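Ultraspiracle (Drosophila melanogaster, PDB 1HG4) probably acts as a nuclear hormone receptor and transcription factor, its ligand-binding domain here holding a phospholipid and locked in an inactive conformation. Local coordinates at residues Gln81-Lys86 / Pro189-Ile194; Lys182-Tyr187 / Met202-Val207. All coordinates share one frame; numbering follows the deposited sequence.

Contact 1 (Gln81-Lys86 / Pro189-Ile194); sequences QVILLK and PDIRGI
Ile83 stands out from helix 78-100 as the main bump of this contact, and the bend of the 189-194 loop receives it. The two arms of its side chain divide the work. CG1 is turned beside the backbone N (chi1 -68°), which leaves CG2 anti to it and entering the angle between Ile191 and Ile194: Ile83 CG2 lies 3.3 Å from Ile191 CG2, a tight methyl-to-methyl approach, and 3.9 Å from Ile194 CG1. The longer arm carries CD1 over the turn itself, where Ile83 CD1 rests 3.8 Å from Gly193 C. That turn, type II from Ile191 to Ile194, is closed by a weak backbone bond from Ile194 N to Ile191 O and has Gly193 at its third position. A beta carbon there would press both on Ile83 CD1 and on the carbonyl O of Arg192, so the bare backbone forms the floor under the methyl. One residue on, Leu84 adds a second, smaller bump with a single branch. Its CD2 touches the CD1 methyls of both loop isoleucines, 3.8 Å from Ile194 CD1 and 4.0 Å from Ile191 CD1. No hydrogen bond links the segments; they meet through apolar side chains and the backbone of the turn. In this largely helical nuclear receptor ligand-binding domain, the loop connects helix 175-186 to helix 197-218, whose Ile200 touches both Leu84 and Ile194 and whose Arg197 bonds to the carbonyls of Pro189 and Ile191; elsewhere on helix 78-100, Val82 and Leu85 pack against helix 258-266.

Contact 2 (Lys182-Tyr187 / Met202-Val207); sequences KAIILY and MCREKV
Tyr187 lays one face of its ring over Cys203, whose CB sits 3.4 Å from the ring centroid and only 4° off the normal, a CH-pi contact over the centre. The sulfur shares that face less closely: Cys203 SG is 4.3 Å from the same centroid. Val207 reaches the ring near its plane, with CG2 4.0 Å from Tyr187 CE2, while its CG1 meets Ile184 CG1 at 3.8 Å and the small Ala183 lets both valine methyls come close. This is the dense, buried half of the contact, where the axes of the short helical segments approach to 8.8 Å and run nearly antiparallel. The phenol oxygen finds its partner elsewhere, in a hydrogen bond with the carbonyl of Pro71. An alanine in place of Tyr187 is likely to uncover the CB of Cys203 on this side, open a gap beside Val207 CG2 and leave Pro71 O without this bond. On the other flank the apolar packing gives way to a polar, partly exposed but still closely fitted side, where Arg204 sets its CB against Tyr187 CB. Its chain leaves extended, CG anti to the backbone N (chi1 167°), then bends at chi3, bringing the guanidinium over Ile184 CG2. Arg204 NH2 donates to Ile184 O at 2.7 Å, the acceptor 17° out of the guanidinium plane, and NE adds a weak bond to the same oxygen; Arg204 NE also lies 3.0 Å from Tyr187 O. The positive group thus sits at the C-terminal end of helix 175-186, where it would probably suit the helix dipole. Helix 225-250 covers Ile184 and Ile185, helix 78-100 also touches Ile185, and Glu205 of helix 197-218 bonds to backbone nitrogens of the third subunit.

How the contacts relate
Helices 175-186 and 197-218 pair directly in contact 2, whereas contact 1 presses the loop joining them onto helix 78-100. Their centres are 13 Å apart, and their segments alternate along the chain. They meet where Leu84 CD2 lies 3.6 Å from Leu186 O and where Pro189 packs on the Arg204 guanidinium. Contact 2 is the more deeply buried and the larger (386 against 229 Å²), combining aromatic, aliphatic and arginine-to-carbonyl interactions. Contact 1, partly at the surface, has only apolar side-chain contacts and no hydrogen bond between its segments. Together they join the two paired helices, and the loop between them, to helix 78-100 within the ligand-binding domain.

Contact 1 (Gln81-Lys86 / Pro189-Ile194)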
loop_
_atom_site.group_PDB
_atom_site.type_symbol
_atom_site.label_atom_id
_atom_site.label_comp_id
_atom_site.label_asym_id
_atom_site.label_seq_id
_atom_site.Cartn_x
_atom_site.Cartn_y
_atom_site.Cartn_z
ATOM N N GLN A 81 16.346 -5.733 -3.529
ATOM C CA GLN A 81 17.434 -5.191 -2.722
ATOM C C GLN A 81 18.484 -4.522 -3.589
ATOM O O GLN A 81 19.025 -3.468 -3.235
ATOM C CB GLN A 81 18.084 -6.300 -1.896
ATOM C CG GLN A 81 17.174 -6.915 -0.848
ATOM C CD GLN A 81 17.864 -8.027 -0.093
ATOM O OE1 GLN A 81 19.038 -7.906 0.267
ATOM N NE2 GLN A 81 17.148 -9.116 0.156
ATOM N N VAL A 82 18.762 -5.139 -4.729
ATOM C CA VAL A 82 19.751 -4.624 -5.663
ATOM C C VAL A 82 19.287 -3.304 -6.249
ATOM O O VAL A 82 20.072 -2.368 -6.361
ATOM C CB VAL A 82 20.014 -5.653 -6.811
ATOM C CG1 VAL A 82 20.747 -4.990 -7.969
ATOM C CG2 VAL A 82 20.820 -6.825 -6.272
ATOM N N ILE A 83 18.005 -3.230 -6.609
ATOM C CA ILE A 83 17.452 -2.017 -7.199
ATOM C C ILE A 83 17.452 -0.844 -6.219
ATOM O O ILE A 83 17.766 0.293 -6.588
ATOM C CB ILE A 83 16.015 -2.272 -7.735
ATOM C CG1 ILE A 83 16.073 -3.224 -8.931
ATOM C CG2 ILE A 83 15.358 -0.964 -8.177
ATOM C CD1 ILE A 83 14.700 -3.573 -9.497
ATOM N N LEU A 84 17.120 -1.126 -4.965
ATOM C CA LEU A 84 17.079 -0.090 -3.933
ATOM C C LEU A 84 18.454 0.517 -3.730
ATOM O O LEU A 84 18.581 1.735 -3.622
ATOM C CB LEU A 84 16.568 -0.671 -2.609
ATOM C CG LEU A 84 15.104 -1.126 -2.639
ATOM C CD1 LEU A 84 14.759 -1.927 -1.394
ATOM C CD2 LEU A 84 14.215 0.090 -2.757
ATOM N N LEU A 85 19.476 -0.332 -3.669
ATOM C CA LEU A 85 20.834 0.149 -3.475
ATOM C C LEU A 85 21.325 0.956 -4.684
ATOM O O LEU A 85 21.990 1.977 -4.530
ATOM C CB LEU A 85 21.776 -1.025 -3.210
ATOM C CG LEU A 85 21.626 -1.678 -1.834
ATOM C CD1 LEU A 85 22.446 -2.963 -1.776
ATOM C CD2 LEU A 85 22.087 -0.714 -0.767
ATOM N N LYS A 86 20.987 0.497 -5.882
ATOM C CA LYS A 86 21.397 1.175 -7.103
ATOM C C LYS A 86 20.767 2.565 -7.200
ATOM O O LYS A 86 21.360 3.506 -7.737
ATOM C CB LYS A 86 20.995 0.327 -8.317
ATOM C CG LYS A 86 21.207 0.997 -9.654
ATOM C CD LYS A 86 22.680 1.163 -9.963
ATOM C CE LYS A 86 22.870 1.949 -11.251
ATOM N NZ LYS A 86 22.039 1.371 -12.361
ATOM N N PRO A 189 9.878 3.081 -2.909
ATOM C CA PRO A 189 8.979 2.184 -3.635
ATOM C C PRO A 189 8.649 2.543 -5.078
ATOM O O PRO A 189 8.026 1.754 -5.781
ATOM C CB PRO A 189 7.730 2.204 -2.769
ATOM C CG PRO A 189 7.659 3.663 -2.374
ATOM C CD PRO A 189 9.111 3.982 -2.018
ATOM N N ASP A 190 9.062 3.720 -5.523
ATOM C CA ASP A 190 8.728 4.163 -6.879
ATOM C C ASP A 190 9.737 3.840 -7.965
ATOM O O ASP A 190 9.681 4.411 -9.048
ATOM C CB ASP A 190 8.466 5.676 -6.889
ATOM C CG ASP A 190 7.436 6.097 -5.858
ATOM O OD1 ASP A 190 6.371 5.482 -5.734
ATOM O OD2 ASP A 190 7.748 7.158 -5.111
ATOM N N ILE A 191 10.657 2.929 -7.701
ATOM C CA ILE A 191 11.649 2.597 -8.709
ATOM C C ILE A 191 11.099 1.544 -9.662
ATOM O O ILE A 191 10.456 0.590 -9.243
ATOM C CB ILE A 191 12.942 2.073 -8.060
ATOM C CG1 ILE A 191 13.432 3.071 -7.011
ATOM C CG2 ILE A 191 14.024 1.886 -9.119
ATOM C CD1 ILE A 191 14.386 2.449 -6.002
ATOM N N ARG A 192 11.338 1.730 -10.953
ATOM C CA ARG A 192 10.860 0.781 -11.941
ATOM C C ARG A 192 11.482 -0.586 -11.701
ATOM O O ARG A 192 12.666 -0.690 -11.400
ATOM C CB ARG A 192 11.217 1.246 -13.354
ATOM C CG ARG A 192 10.815 0.233 -14.422
ATOM C CD ARG A 192 11.437 0.499 -15.787
ATOM N NE ARG A 192 11.107 -0.586 -16.715
ATOM C CZ ARG A 192 11.487 -0.649 -17.989
ATOM N NH1 ARG A 192 12.227 0.318 -18.527
ATOM N NH2 ARG A 192 11.127 -1.691 -18.731
ATOM N N GLY A 193 10.674 -1.630 -11.832
ATOM C CA GLY A 193 11.161 -2.990 -11.650
ATOM C C GLY A 193 10.967 -3.608 -10.275
ATOM O O GLY A 193 11.058 -4.825 -10.115
ATOM N N ILE A 194 10.710 -2.777 -9.278
ATOM C CA ILE A 194 10.517 -3.267 -7.922
ATOM C C ILE A 194 9.284 -4.162 -7.757
ATOM O O ILE A 194 8.226 -3.890 -8.313
ATOM C CB ILE A 194 10.439 -2.084 -6.936
ATOM C CG1 ILE A 194 11.850 -1.562 -6.676
ATOM C CG2 ILE A 194 9.775 -2.511 -5.631
ATOM C CD1 ILE A 194 11.900 -0.392 -5.739
#

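Contact 2 (Lys182-Tyr187 / Met202-Val207)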
loop_
_atom_site.group_PDB
_atom_site.type_symbol
_atom_site.label_atom_id
_atom_site.label_comp_id
_atom_site.label_asym_id
_atom_site.label_seq_id
_atom_site.Cartn_x
_atom_site.Cartn_y
_atom_site.Cartn_z
ATOM N N LYS A 182 17.973 9.461 5.661
ATOM C CA LYS A 182 18.662 8.463 4.869
ATOM C C LYS A 182 17.831 7.200 4.683
ATOM O O LYS A 182 17.865 6.563 3.625
ATOM C CB LYS A 182 20.013 8.140 5.515
ATOM C CG LYS A 182 20.945 9.344 5.541
ATOM C CD LYS A 182 22.396 8.946 5.754
ATOM C CE LYS A 182 22.631 8.370 7.134
ATOM N NZ LYS A 182 24.068 8.032 7.337
ATOM N N ALA A 183 17.072 6.835 5.707
ATOM C CA ALA A 183 16.232 5.660 5.588
ATOM C C ALA A 183 15.098 5.975 4.597
ATOM O O ALA A 183 14.774 5.144 3.728
ATOM C CB ALA A 183 15.668 5.260 6.970
ATOM N N ILE A 184 14.503 7.166 4.707
ATOM C CA ILE A 184 13.417 7.535 3.791
ATOM C C ILE A 184 13.924 7.328 2.359
ATOM O O ILE A 184 13.188 6.839 1.491
ATOM C CB ILE A 184 12.969 9.028 4.001
ATOM C CG1 ILE A 184 12.219 9.156 5.315
ATOM C CG2 ILE A 184 12.082 9.523 2.854
ATOM C CD1 ILE A 184 12.211 10.541 5.845
ATOM N N ILE A 185 15.191 7.684 2.134
ATOM C CA ILE A 185 15.820 7.551 0.828
ATOM C C ILE A 185 15.941 6.096 0.423
ATOM O O ILE A 185 15.532 5.717 -0.678
ATOM C CB ILE A 185 17.227 8.197 0.821
ATOM C CG1 ILE A 185 17.099 9.708 1.008
ATOM C CG2 ILE A 185 17.946 7.891 -0.477
ATOM C CD1 ILE A 185 18.421 10.403 1.222
ATOM N N LEU A 186 16.510 5.283 1.303
ATOM C CA LEU A 186 16.677 3.853 1.032
ATOM C C LEU A 186 15.358 3.181 0.659
ATOM O O LEU A 186 15.264 2.536 -0.381
ATOM C CB LEU A 186 17.266 3.135 2.257
ATOM C CG LEU A 186 17.513 1.631 2.085
ATOM C CD1 LEU A 186 18.565 1.399 1.001
ATOM C CD2 LEU A 186 17.980 1.029 3.403
ATOM N N TYR A 187 14.351 3.337 1.512
ATOM C CA TYR A 187 13.025 2.730 1.298
ATOM C C TYR A 187 12.221 3.460 0.214
ATOM O O TYR A 187 11.203 4.103 0.504
ATOM C CB TYR A 187 12.221 2.740 2.609
ATOM C CG TYR A 187 12.831 1.920 3.731
ATOM C CD1 TYR A 187 13.228 0.607 3.520
ATOM C CD2 TYR A 187 12.976 2.450 5.010
ATOM C CE1 TYR A 187 13.754 -0.163 4.561
ATOM C CE2 TYR A 187 13.501 1.690 6.053
ATOM C CZ TYR A 187 13.885 0.382 5.816
ATOM O OH TYR A 187 14.395 -0.401 6.832
ATOM N N MET A 202 5.745 0.938 3.277
ATOM C CA MET A 202 5.369 0.800 4.670
ATOM C C MET A 202 6.573 1.146 5.570
ATOM O O MET A 202 6.451 1.934 6.514
ATOM C CB MET A 202 4.847 -0.626 4.900
ATOM C CG MET A 202 3.679 -0.710 5.870
ATOM S SD MET A 202 2.425 0.608 5.627
ATOM C CE MET A 202 2.926 1.742 6.915
ATOM N N CYS A 203 7.730 0.563 5.280
ATOM C CA CYS A 203 8.938 0.877 6.031
ATOM C C CYS A 203 9.142 2.403 5.998
ATOM O O CYS A 203 9.397 3.028 7.032
ATOM C CB CYS A 203 10.149 0.208 5.387
ATOM S SG CYS A 203 10.066 -1.607 5.308
ATOM N N ARG A 204 9.028 3.000 4.810
ATOM C CA ARG A 204 9.214 4.442 4.692
ATOM C C ARG A 204 8.255 5.192 5.602
ATOM O O ARG A 204 8.647 6.134 6.292
ATOM C CB ARG A 204 8.994 4.907 3.248
ATOM C CG ARG A 204 8.855 6.418 3.111
ATOM C CD ARG A 204 8.784 6.874 1.656
ATOM N NE ARG A 204 10.094 6.858 1.011
ATOM C CZ ARG A 204 10.347 7.346 -0.206
ATOM N NH1 ARG A 204 9.375 7.901 -0.930
ATOM N NH2 ARG A 204 11.584 7.279 -0.691
ATOM N N GLU A 205 6.994 4.775 5.609
ATOM C CA GLU A 205 6.009 5.441 6.441
ATOM C C GLU A 205 6.291 5.270 7.926
ATOM O O GLU A 205 5.998 6.160 8.728
ATOM C CB GLU A 205 4.599 4.970 6.059
ATOM C CG GLU A 205 4.174 5.536 4.699
ATOM C CD GLU A 205 2.795 5.093 4.258
ATOM O OE1 GLU A 205 1.979 4.731 5.127
ATOM O OE2 GLU A 205 2.527 5.125 3.034
ATOM N N LYS A 206 6.877 4.145 8.305
ATOM C CA LYS A 206 7.217 3.957 9.714
ATOM C C LYS A 206 8.363 4.913 10.101
ATOM O O LYS A 206 8.465 5.359 11.246
ATOM C CB LYS A 206 7.604 2.497 9.968
ATOM C CG LYS A 206 6.455 1.544 9.708
ATOM C CD LYS A 206 6.807 0.099 10.026
ATOM C CE LYS A 206 5.595 -0.810 9.836
ATOM N NZ LYS A 206 5.945 -2.253 10.016
ATOM N N VAL A 207 9.224 5.229 9.141
ATOM C CA VAL A 207 10.318 6.155 9.404
ATOM C C VAL A 207 9.732 7.568 9.537
ATOM O O VAL A 207 10.202 8.368 10.340
ATOM C CB VAL A 207 11.377 6.124 8.276
ATOM C CG1 VAL A 207 12.435 7.188 8.527
ATOM C CG2 VAL A 207 12.036 4.736 8.205
#